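Local coordinates for protein (lectin) (Hyacinthoides hispanica, PDB 1B2P) that binds mannose as a bulb-type lectin of four identical chains, and so probably recognises mannose-bearing glycans, at residues Gln15-His18 with Ser22-Ile25; Phe34-Asp39 with Cys63-Gln68; Cys40-Tyr45 with Gly71-Ile76; Leu97-Gln100 with Asn104-Ile107. All coordinates share one frame; numbering follows the deposited sequence.

In the fold
The fold is the beta-prism of bulb lectins, three antiparallel sheets around a hydrophobic core. Interactions 1, 2 and 3 all join the sheet holding strands 16-18, 64-67 and 73-76 to the sheet holding 22-27, 30-36 and 42-46; interaction 4 is a hairpin of the third. Interactions 2 and 3 lie closest, centres about 5 Å apart, and share the disulfide Cys40 SG to Cys63 SG of 2.0 Å. Interaction 4, about 14 Å from interaction 2 between centres, still reaches it through Leu67 CD1, 3.8 Å from Ile107 CD1. Two copies of the family's Gln-x-Asp-x-Asn-x-Val-x-Tyr sequence, which forms mannose sites in related lectins, span 37-45 and 100-108.

Interaction 1: residues Gln15-His18 with Ser22-Ile25; sequences QILH and SLEI
Leu17 and Ser22 bring the backbones of 15-18 and 22-25 closest, with 6.6 Å between Leu17 CA and Ser22 CA, and no hydrogen bond links the two segments. The spacing is that of strands in different sheets: 16-18 is the edge strand of one, 22-27 the edge strand of another, and the chain turns from the first into the second between them. Leu17 does the reaching. Its CB points at the other segment, and with CG opposite the carbonyl carbon (chi1 -88°, well off the staggered value) the branch carries CD2 up to the Ser22 backbone, 3.9 Å from Ser22 N. The same methyl meets Leu23 more loosely, Leu17 CD2 lying 4.4 Å from Leu23 CD2. The CB of Leu23 does not aim at Leu17, and it is the end of the side chain that swings nearer.

Ser22 turns its CB away from Leu17, and its side chain lies on Ile35 of the neighbouring strand at a partly exposed position, where a small polar group is tolerated. Ile4 of strand 3-5 packs on both leucines, and Leu97 and Leu99 press on Leu23, so the third sheet closes over this pair.

With only methyl groups and one stretch of backbone meeting, the contact has no polar direction of its own. Its alignment probably rests on the backbone bonds of Leu17 with Ala65 and of Leu23 with Phe34, while the two buried leucines add apolar contact between the edge strands.

Interaction 2: residues Phe34-Asp39 with Cys63-Gln68; sequences FIMQTD and CRAVLQ
Met36 and Cys63 meet at the start of a sequence that forms mannose sites in related bulb lectins and probably does so here: Gln37 and Asp39 fit its first two fixed positions, and Cys63 is joined by a disulfide to Cys40, the residue that follows. The flexible thioether of Met36 fills the gap between two sheets. Its chain bends at chi2 (75°) and again at chi3, which folds the sulfur back over the backbone of the other segment. There SD lies over the face of the peptide joining Arg64 and Ala65, 3.7 Å from Ala65 N, while Met36 CE rests 3.9 Å from Cys63 CB. Met36 CG also approaches the carbonyl oxygen Cys63 O, at 3.6 Å. Ala65 suits its place because a lone methyl lets the sulfur lie close, Met36 SD to Ala65 CB being 4.0 Å.

Farther along, one water ties the segments together. It accepts from Cys63 N at 2.8 Å and donates to Thr38 O at 2.7 Å and to Gln37 O at 3.1 Å, so three main-chain groups are met at a point where no direct bond spans the gap. Gln37 NE2 gives Asp39 OD1 a nearly straight bond (169°), in the plane of its own amide but 40° above the carboxylate plane. Tyr45 OH holds Gln37 OE1 and Asn41 N also donates to Asp39 OD1, which would fix both groups.

Strand 42-46 flanks strand 30-36 on one side and 22-27 on the other, while 64-67 runs between 16-18 and 73-76; Met36 thus stitches inner strands of two sheets.

Interaction 3: residues Cys40-Tyr45 with Gly71-Ile76; sequences CNLVLY and GVLVVI
Leu42 sets one methyl, CD2, against two side chains of strand 73-76. Leu42 CD2 lies 3.9 Å from Val75 CG2 and 4.1 Å from Leu73 CD2. The two leucines reach toward each other tip to tip, whereas Leu42 and Val75 cross obliquely, so that Val75 CG2 also comes within 4.1 Å of Leu42 CB. Leu42 gets there with CG swung opposite its backbone N (chi1 170°). The forked end of Val75 serves two neighbours at once: while CG2 takes Leu42, the other branch faces the disulfide, Val75 CG1 standing 4.0 Å from Cys40 SG. No hydrogen bond spans the segments, and branched aliphatic residues suit a buried seam in which the side chains that meet are all apolar or sulfur-bearing.

The second shell fixes these groups. Cys40 is tied through its sulfur to Cys63, which joins the turn before strand 42-46 to the other sheet. Its carbonyl oxygen accepts from Thr56 OG1, and Leu42 N is bonded to Thr54 OG1. On the opposite segment, Leu73 N pairs with Ser86 OG. Facing the other way from Leu42, Asn41, Val43 and Tyr45 fit the family's mannose-site sequence; Val43 CG1 lies 3.5 Å above one face of the Tyr45 ring, toward its rim.

Phe34 of strand 30-36 packs on Leu42 and on Leu44, Val83 and Trp84 of strand 82-85 press on Val75 and Leu73, and Leu44 reaches Thr117 of a third subunit. In its sheet strand 42-46 is flanked by 30-36 and 49-53, while 73-76 lies between 64-67 and 82-85.

Interaction 4: residues Leu97-Gln100 with Asn104-Ile107; sequences LVLQ and NVVI
Val98 and Val106 form a hydrogen-bonded antiparallel pair, Val98 N to Val106 O at 2.8 Å and Val106 N to Val98 O at 3.1 Å, and Gln100 N adds a bond to Asn104 O at 3.0 Å near the turn of this hairpin. The short segments 97-99 and 105-107 run antiparallel, 163° between their N-to-C directions. Gln100 and Asn104 lie side by side with their amide planes 83° apart, and a water bridges them, accepting from Asn104 ND2 at 3.2 Å and more weakly from Gln100 NE2. The extended side chain of Gln100 sets its amide against Val106, OE1 lying 3.4 Å from Val106 CG2, and Tyr108 OH bonds to that same OE1. Gln100, Asn104, Val106 and Tyr108 fit the mannose-site sequence of related lectins. Asn104 OD1 accepts from Thr117 N of a third subunit, whose strand pairs with Val106 and Ile107.

On the other face of the sheet Val105 is gripped by two leucines. Its CG1 meets Leu97 CG at 3.8 Å and its CG2 meets Leu99 CD1 at 3.7 Å, an arrangement set by CG1 lying opposite the backbone N (chi1 168°). Ile107 CG1 adds Leu97 CD1 at 4.1 Å. Leu23, Leu44, Leu67 and Leu73 of the other sheets pack against this side.

The hairpin thus buries Leu97, Leu99, Val105 and Ile107 in the core, while on the opposite face Val106 meets the Gln100 amide.

Interaction 1: residues Gln15-His18 with Ser22-Ile25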
loop_
_atom_site.group_PDB
_atom_site.type_symbol
_atom_site.label_atom_id
_atom_site.label_comp_id
_atom_site.label_asym_id
_atom_site.label_seq_id
_atom_site.Cartn_x
_atom_site.Cartn_y
_atom_site.Cartn_z
ATOM N N GLN A 15 -15.696 6.785 -6.468
ATOM C CA GLN A 15 -16.681 7.835 -6.398
ATOM C C GLN A 15 -17.985 7.325 -5.649
ATOM O O GLN A 15 -18.902 8.148 -5.574
ATOM C CB GLN A 15 -17.186 8.360 -7.743
ATOM C CG GLN A 15 -15.983 8.921 -8.563
ATOM C CD GLN A 15 -16.383 9.297 -10.010
ATOM O OE1 GLN A 15 -15.440 9.434 -10.898
ATOM N NE2 GLN A 15 -17.559 9.665 -10.253
ATOM N N ILE A 16 -17.874 6.145 -5.204
ATOM C CA ILE A 16 -19.131 5.713 -4.442
ATOM C C ILE A 16 -18.534 4.741 -3.473
ATOM O O ILE A 16 -17.570 3.973 -3.705
ATOM C CB ILE A 16 -19.980 4.848 -5.412
ATOM C CG1 ILE A 16 -20.569 5.700 -6.551
ATOM C CG2 ILE A 16 -21.095 4.258 -4.493
ATOM C CD1 ILE A 16 -21.553 4.892 -7.442
ATOM N N LEU A 17 -19.088 4.757 -2.205
ATOM C CA LEU A 17 -18.815 3.657 -1.278
ATOM C C LEU A 17 -20.111 2.800 -1.172
ATOM O O LEU A 17 -21.064 3.389 -0.689
ATOM C CB LEU A 17 -18.570 4.287 0.077
ATOM C CG LEU A 17 -17.218 4.746 0.534
ATOM C CD1 LEU A 17 -17.290 4.926 2.072
ATOM C CD2 LEU A 17 -16.086 3.781 0.197
ATOM N N HIS A 18 -19.990 1.650 -1.745
ATOM C CA HIS A 18 -21.173 0.754 -1.658
ATOM C C HIS A 18 -21.041 0.118 -0.297
ATOM O O HIS A 18 -20.139 0.145 0.492
ATOM C CB HIS A 18 -20.964 -0.381 -2.709
ATOM C CG HIS A 18 -21.036 0.142 -4.107
ATOM N ND1 HIS A 18 -22.217 0.500 -4.715
ATOM C CD2 HIS A 18 -20.044 0.400 -5.004
ATOM C CE1 HIS A 18 -21.984 0.961 -5.929
ATOM N NE2 HIS A 18 -20.680 0.893 -6.123
ATOM N N SER A 22 -15.100 0.653 2.388
ATOM C CA SER A 22 -14.679 1.650 3.457
ATOM C C SER A 22 -13.468 2.415 2.937
ATOM O O SER A 22 -12.788 1.963 1.980
ATOM C CB SER A 22 -14.321 0.965 4.721
ATOM O OG SER A 22 -13.228 0.032 4.507
ATOM N N LEU A 23 -13.211 3.524 3.564
ATOM C CA LEU A 23 -11.850 4.119 3.528
ATOM C C LEU A 23 -11.151 3.616 4.751
ATOM O O LEU A 23 -11.766 3.399 5.802
ATOM C CB LEU A 23 -11.964 5.633 3.653
ATOM C CG LEU A 23 -12.828 6.336 2.597
ATOM C CD1 LEU A 23 -12.744 7.847 2.680
ATOM C CD2 LEU A 23 -12.395 5.925 1.168
ATOM N N GLU A 24 -9.826 3.472 4.677
ATOM C CA GLU A 24 -9.106 2.936 5.850
ATOM C C GLU A 24 -7.691 3.487 5.832
ATOM O O GLU A 24 -7.022 3.336 4.770
ATOM C CB GLU A 24 -9.055 1.431 5.868
ATOM C CG GLU A 24 -8.194 0.778 6.927
ATOM C CD GLU A 24 -8.236 -0.727 6.806
ATOM O OE1 GLU A 24 -7.486 -1.248 5.936
ATOM O OE2 GLU A 24 -9.072 -1.320 7.451
ATOM N N ILE A 25 -7.235 3.981 6.992
ATOM C CA ILE A 25 -5.808 4.227 7.074
ATOM C C ILE A 25 -5.336 3.779 8.481
ATOM O O ILE A 25 -6.166 3.527 9.354
ATOM C CB ILE A 25 -5.559 5.713 7.016
ATOM C CG1 ILE A 25 -6.203 6.549 8.113
ATOM C CG2 ILE A 25 -5.978 6.275 5.621
ATOM C CD1 ILE A 25 -5.782 8.011 8.126
#

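Interaction 2: residues Phe34-Asp39 with Cys63-Gln68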
loop_
_atom_site.group_PDB
_atom_site.type_symbol
_atom_site.label_atom_id
_atom_site.label_comp_id
_atom_site.label_asym_id
_atom_site.label_seq_id
_atom_site.Cartn_x
_atom_site.Cartn_y
_atom_site.Cartn_z
ATOM N N PHE A 34 -13.777 4.285 7.666
ATOM C CA PHE A 34 -15.005 5.074 7.479
ATOM C C PHE A 34 -15.806 4.177 6.555
ATOM O O PHE A 34 -15.488 3.973 5.390
ATOM C CB PHE A 34 -14.693 6.347 6.675
ATOM C CG PHE A 34 -15.778 7.384 6.554
ATOM C CD1 PHE A 34 -16.424 7.899 7.703
ATOM C CD2 PHE A 34 -16.136 7.817 5.299
ATOM C CE1 PHE A 34 -17.371 8.867 7.498
ATOM C CE2 PHE A 34 -17.134 8.795 5.114
ATOM C CZ PHE A 34 -17.729 9.308 6.222
ATOM N N ILE A 35 -16.876 3.496 7.099
ATOM C CA ILE A 35 -17.496 2.401 6.368
ATOM C C ILE A 35 -19.030 2.607 6.145
ATOM O O ILE A 35 -19.677 3.081 7.013
ATOM C CB ILE A 35 -17.269 1.089 7.149
ATOM C CG1 ILE A 35 -17.970 -0.122 6.517
ATOM C CG2 ILE A 35 -17.570 1.256 8.646
ATOM C CD1 ILE A 35 -17.289 -1.393 7.012
ATOM N N MET A 36 -19.387 2.247 4.910
ATOM C CA MET A 36 -20.844 2.251 4.577
ATOM C C MET A 36 -21.373 0.867 4.980
ATOM O O MET A 36 -21.051 -0.076 4.263
ATOM C CB MET A 36 -21.005 2.556 3.091
ATOM C CG MET A 36 -22.478 2.541 2.565
ATOM S SD MET A 36 -23.425 3.985 3.038
ATOM C CE MET A 36 -24.200 3.400 4.586
ATOM N N GLN A 37 -22.041 0.793 6.119
ATOM C CA GLN A 37 -22.462 -0.539 6.564
ATOM C C GLN A 37 -23.758 -1.030 5.846
ATOM O O GLN A 37 -24.521 -0.247 5.236
ATOM C CB GLN A 37 -22.809 -0.475 8.075
ATOM C CG GLN A 37 -21.496 -0.081 8.822
ATOM C CD GLN A 37 -21.626 -0.140 10.310
ATOM O OE1 GLN A 37 -20.629 -0.160 11.087
ATOM N NE2 GLN A 37 -22.845 -0.118 10.904
ATOM N N THR A 38 -23.837 -2.346 5.989
ATOM C CA THR A 38 -25.014 -3.044 5.363
ATOM C C THR A 38 -26.327 -2.558 5.949
ATOM O O THR A 38 -27.365 -2.440 5.289
ATOM C CB THR A 38 -24.982 -4.567 5.639
ATOM O OG1 THR A 38 -23.787 -5.095 5.023
ATOM C CG2 THR A 38 -26.056 -5.318 4.853
ATOM N N ASP A 39 -26.296 -2.075 7.174
ATOM C CA ASP A 39 -27.498 -1.509 7.812
ATOM C C ASP A 39 -27.830 -0.095 7.575
ATOM O O ASP A 39 -28.738 0.601 8.079
ATOM C CB ASP A 39 -27.463 -1.764 9.375
ATOM C CG ASP A 39 -26.516 -0.878 10.135
ATOM O OD1 ASP A 39 -25.741 -0.092 9.472
ATOM O OD2 ASP A 39 -26.405 -0.782 11.381
ATOM N N CYS A 63 -27.547 0.517 0.858
ATOM C CA CYS A 63 -27.231 1.954 0.807
ATOM C C CYS A 63 -25.777 2.183 0.204
ATOM O O CYS A 63 -24.947 1.319 0.255
ATOM C CB CYS A 63 -27.249 2.659 2.229
ATOM S SG CYS A 63 -29.026 2.357 2.828
ATOM N N ARG A 64 -25.741 3.411 -0.265
ATOM C CA ARG A 64 -24.346 3.854 -0.786
ATOM C C ARG A 64 -24.107 5.238 -0.341
ATOM O O ARG A 64 -25.036 6.009 -0.086
ATOM C CB ARG A 64 -24.359 3.770 -2.324
ATOM C CG ARG A 64 -25.375 4.681 -2.966
ATOM C CD ARG A 64 -25.435 4.382 -4.515
ATOM N NE ARG A 64 -26.255 5.349 -5.238
ATOM C CZ ARG A 64 -27.610 5.185 -5.328
ATOM N NH1 ARG A 64 -28.237 4.180 -4.701
ATOM N NH2 ARG A 64 -28.273 6.098 -6.023
ATOM N N ALA A 65 -22.788 5.600 -0.263
ATOM C CA ALA A 65 -22.463 7.006 -0.019
ATOM C C ALA A 65 -21.768 7.598 -1.310
ATOM O O ALA A 65 -20.934 6.864 -1.808
ATOM C CB ALA A 65 -21.532 7.047 1.201
ATOM N N VAL A 66 -22.269 8.811 -1.530
ATOM C CA VAL A 66 -21.662 9.456 -2.757
ATOM C C VAL A 66 -21.370 10.862 -2.358
ATOM O O VAL A 66 -22.034 11.516 -1.554
ATOM C CB VAL A 66 -22.655 9.373 -3.900
ATOM C CG1 VAL A 66 -22.956 7.894 -4.114
ATOM C CG2 VAL A 66 -23.919 10.088 -3.556
ATOM N N LEU A 67 -20.351 11.471 -3.046
ATOM C CA LEU A 67 -20.041 12.874 -2.843
ATOM C C LEU A 67 -20.497 13.640 -4.058
ATOM O O LEU A 67 -20.080 13.305 -5.160
ATOM C CB LEU A 67 -18.497 12.963 -2.614
ATOM C CG LEU A 67 -18.127 14.410 -2.338
ATOM C CD1 LEU A 67 -18.659 15.048 -1.039
ATOM C CD2 LEU A 67 -16.576 14.436 -2.242
ATOM N N GLN A 68 -21.528 14.460 -3.864
ATOM C CA GLN A 68 -22.148 15.103 -5.045
ATOM C C GLN A 68 -21.271 16.204 -5.581
ATOM O O GLN A 68 -20.307 16.699 -4.926
ATOM C CB GLN A 68 -23.437 15.798 -4.645
ATOM C CG GLN A 68 -24.347 14.672 -4.096
ATOM C CD GLN A 68 -25.777 15.042 -3.877
ATOM O OE1 GLN A 68 -25.984 16.148 -3.378
ATOM N NE2 GLN A 68 -26.632 14.053 -4.226
HETATM O O HOH W 1 -26.787 -0.720 3.244
#

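Interaction 3: residues Cys40-Tyr45 with Gly71-Ile76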
loop_
_atom_site.group_PDB
_atom_site.type_symbol
_atom_site.label_atom_id
_atom_site.label_comp_id
_atom_site.label_asym_id
_atom_site.label_seq_id
_atom_site.Cartn_x
_atom_site.Cartn_y
_atom_site.Cartn_z
ATOM N N CYS A 40 -27.117 0.515 6.533
ATOM C CA CYS A 40 -27.326 1.842 6.077
ATOM C C CYS A 40 -26.706 2.931 6.979
ATOM O O CYS A 40 -27.002 4.100 6.741
ATOM C CB CYS A 40 -28.792 2.222 5.832
ATOM S SG CYS A 40 -29.090 3.399 4.520
ATOM N N ASN A 41 -25.940 2.611 8.023
ATOM C CA ASN A 41 -25.298 3.600 8.851
ATOM C C ASN A 41 -23.844 3.828 8.250
ATOM O O ASN A 41 -23.261 2.819 7.949
ATOM C CB ASN A 41 -25.048 3.004 10.276
ATOM C CG ASN A 41 -25.074 4.117 11.287
ATOM O OD1 ASN A 41 -24.909 3.891 12.587
ATOM N ND2 ASN A 41 -25.265 5.349 11.057
ATOM N N LEU A 42 -23.509 5.074 8.128
ATOM C CA LEU A 42 -22.085 5.334 7.625
ATOM C C LEU A 42 -21.337 5.784 8.861
ATOM O O LEU A 42 -21.746 6.747 9.542
ATOM C CB LEU A 42 -22.270 6.481 6.615
ATOM C CG LEU A 42 -20.888 7.102 6.125
ATOM C CD1 LEU A 42 -20.038 6.098 5.397
ATOM C CD2 LEU A 42 -21.267 8.283 5.276
ATOM N N VAL A 43 -20.288 5.014 9.175
ATOM C CA VAL A 43 -19.685 5.097 10.520
ATOM C C VAL A 43 -18.160 5.319 10.444
ATOM O O VAL A 43 -17.560 4.606 9.634
ATOM C CB VAL A 43 -19.912 3.789 11.347
ATOM C CG1 VAL A 43 -19.444 3.985 12.776
ATOM C CG2 VAL A 43 -21.466 3.470 11.228
ATOM N N LEU A 44 -17.623 6.145 11.324
ATOM C CA LEU A 44 -16.132 6.220 11.468
ATOM C C LEU A 44 -15.752 5.450 12.764
ATOM O O LEU A 44 -16.275 5.764 13.820
ATOM C CB LEU A 44 -15.749 7.658 11.641
ATOM C CG LEU A 44 -14.247 7.966 11.923
ATOM C CD1 LEU A 44 -13.440 7.578 10.669
ATOM C CD2 LEU A 44 -14.162 9.451 12.201
ATOM N N TYR A 45 -14.915 4.466 12.584
ATOM C CA TYR A 45 -14.425 3.634 13.672
ATOM C C TYR A 45 -12.949 3.989 13.948
ATOM O O TYR A 45 -12.172 4.299 13.076
ATOM C CB TYR A 45 -14.412 2.189 13.309
ATOM C CG TYR A 45 -15.825 1.602 13.366
ATOM C CD1 TYR A 45 -16.357 1.166 14.586
ATOM C CD2 TYR A 45 -16.586 1.514 12.220
ATOM C CE1 TYR A 45 -17.635 0.593 14.544
ATOM C CE2 TYR A 45 -17.880 0.976 12.145
ATOM C CZ TYR A 45 -18.337 0.502 13.400
ATOM O OH TYR A 45 -19.625 0.037 13.444
ATOM N N GLY A 71 -20.269 19.115 -3.359
ATOM C CA GLY A 71 -19.468 18.924 -2.118
ATOM C C GLY A 71 -20.371 18.324 -1.015
ATOM O O GLY A 71 -19.884 18.239 0.117
ATOM N N VAL A 72 -21.621 18.032 -1.280
ATOM C CA VAL A 72 -22.487 17.416 -0.207
ATOM C C VAL A 72 -22.339 15.970 -0.198
ATOM O O VAL A 72 -22.466 15.260 -1.272
ATOM C CB VAL A 72 -23.960 17.773 -0.473
ATOM C CG1 VAL A 72 -24.911 17.018 0.465
ATOM C CG2 VAL A 72 -24.095 19.283 -0.452
ATOM N N LEU A 73 -22.032 15.321 0.906
ATOM C CA LEU A 73 -21.969 13.885 1.004
ATOM C C LEU A 73 -23.354 13.336 1.345
ATOM O O LEU A 73 -24.029 13.957 2.151
ATOM C CB LEU A 73 -21.057 13.541 2.212
ATOM C CG LEU A 73 -20.924 12.075 2.594
ATOM C CD1 LEU A 73 -20.238 11.296 1.482
ATOM C CD2 LEU A 73 -20.105 11.978 3.907
ATOM N N VAL A 74 -23.747 12.277 0.593
ATOM C CA VAL A 74 -25.182 11.837 0.871
ATOM C C VAL A 74 -25.060 10.369 1.009
ATOM O O VAL A 74 -24.226 9.577 0.640
ATOM C CB VAL A 74 -26.122 12.084 -0.304
ATOM C CG1 VAL A 74 -26.277 13.582 -0.481
ATOM C CG2 VAL A 74 -25.553 11.482 -1.586
ATOM N N VAL A 75 -26.071 9.755 1.776
ATOM C CA VAL A 75 -26.283 8.339 1.850
ATOM C C VAL A 75 -27.733 8.048 1.209
ATOM O O VAL A 75 -28.600 8.797 1.581
ATOM C CB VAL A 75 -26.353 7.912 3.348
ATOM C CG1 VAL A 75 -26.690 6.450 3.478
ATOM C CG2 VAL A 75 -25.011 8.215 4.064
ATOM N N ILE A 76 -27.617 7.175 0.260
ATOM C CA ILE A 76 -28.832 6.994 -0.590
ATOM C C ILE A 76 -29.165 5.524 -0.572
ATOM O O ILE A 76 -28.337 4.633 -0.610
ATOM C CB ILE A 76 -28.507 7.364 -2.059
ATOM C CG1 ILE A 76 -28.071 8.798 -2.187
ATOM C CG2 ILE A 76 -29.793 7.069 -2.889
ATOM C CD1 ILE A 76 -27.582 9.139 -3.623
#

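Interaction 4: residues Leu97-Gln100 with Asn104-Ile107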
loop_
_atom_site.group_PDB
_atom_site.type_symbol
_atom_site.label_atom_id
_atom_site.label_comp_id
_atom_site.label_asym_id
_atom_site.label_seq_id
_atom_site.Cartn_x
_atom_site.Cartn_y
_atom_site.Cartn_z
ATOM N N LEU A 97 -13.336 13.976 -0.498
ATOM C CA LEU A 97 -13.478 13.686 0.947
ATOM C C LEU A 97 -12.294 12.889 1.362
ATOM O O LEU A 97 -11.877 11.915 0.751
ATOM C CB LEU A 97 -14.822 12.925 1.154
ATOM C CG LEU A 97 -14.985 12.410 2.614
ATOM C CD1 LEU A 97 -16.528 12.249 2.859
ATOM C CD2 LEU A 97 -14.305 11.049 2.786
ATOM N N VAL A 98 -11.596 13.286 2.487
ATOM C CA VAL A 98 -10.390 12.578 2.858
ATOM C C VAL A 98 -10.487 12.071 4.325
ATOM O O VAL A 98 -10.898 12.925 5.134
ATOM C CB VAL A 98 -9.179 13.591 2.835
ATOM C CG1 VAL A 98 -7.869 12.888 3.130
ATOM C CG2 VAL A 98 -9.161 14.317 1.436
ATOM N N LEU A 99 -10.128 10.829 4.509
ATOM C CA LEU A 99 -9.941 10.330 5.924
ATOM C C LEU A 99 -8.464 10.622 6.184
ATOM O O LEU A 99 -7.545 10.077 5.615
ATOM C CB LEU A 99 -10.205 8.802 5.847
ATOM C CG LEU A 99 -9.876 8.080 7.199
ATOM C CD1 LEU A 99 -10.688 8.695 8.327
ATOM C CD2 LEU A 99 -10.191 6.586 7.028
ATOM N N GLN A 100 -8.305 11.485 7.233
ATOM C CA GLN A 100 -6.917 12.067 7.476
ATOM C C GLN A 100 -6.229 11.431 8.622
ATOM O O GLN A 100 -6.861 10.834 9.525
ATOM C CB GLN A 100 -7.127 13.519 7.928
ATOM C CG GLN A 100 -7.863 14.294 6.780
ATOM C CD GLN A 100 -7.902 15.752 6.971
ATOM O OE1 GLN A 100 -8.098 16.510 6.000
ATOM N NE2 GLN A 100 -7.850 16.348 8.192
ATOM N N ASN A 104 -9.698 13.209 11.475
ATOM C CA ASN A 104 -10.841 13.958 10.992
ATOM C C ASN A 104 -11.219 13.492 9.551
ATOM O O ASN A 104 -10.291 12.949 8.926
ATOM C CB ASN A 104 -10.407 15.414 10.928
ATOM C CG ASN A 104 -11.529 16.400 11.163
ATOM O OD1 ASN A 104 -12.658 15.997 11.438
ATOM N ND2 ASN A 104 -11.226 17.695 11.030
ATOM N N VAL A 105 -12.479 13.584 9.298
ATOM C CA VAL A 105 -12.848 13.270 7.812
ATOM C C VAL A 105 -13.370 14.564 7.301
ATOM O O VAL A 105 -14.221 15.257 7.879
ATOM C CB VAL A 105 -14.062 12.316 7.825
ATOM C CG1 VAL A 105 -14.642 12.227 6.395
ATOM C CG2 VAL A 105 -13.600 10.955 8.316
ATOM N N VAL A 106 -12.788 15.122 6.169
ATOM C CA VAL A 106 -12.960 16.437 5.716
ATOM C C VAL A 106 -13.315 16.433 4.178
ATOM O O VAL A 106 -12.640 15.681 3.520
ATOM C CB VAL A 106 -11.667 17.290 5.964
ATOM C CG1 VAL A 106 -11.885 18.756 5.679
ATOM C CG2 VAL A 106 -11.123 17.119 7.424
ATOM N N ILE A 107 -14.222 17.331 3.885
ATOM C CA ILE A 107 -14.507 17.496 2.441
ATOM C C ILE A 107 -13.784 18.764 2.006
ATOM O O ILE A 107 -14.036 19.812 2.612
ATOM C CB ILE A 107 -16.021 17.672 2.217
ATOM C CG1 ILE A 107 -16.669 16.358 2.643
ATOM C CG2 ILE A 107 -16.296 18.026 0.720
ATOM C CD1 ILE A 107 -18.287 16.430 2.532
HETATM O O HOH W 2 -8.194 18.511 10.604
#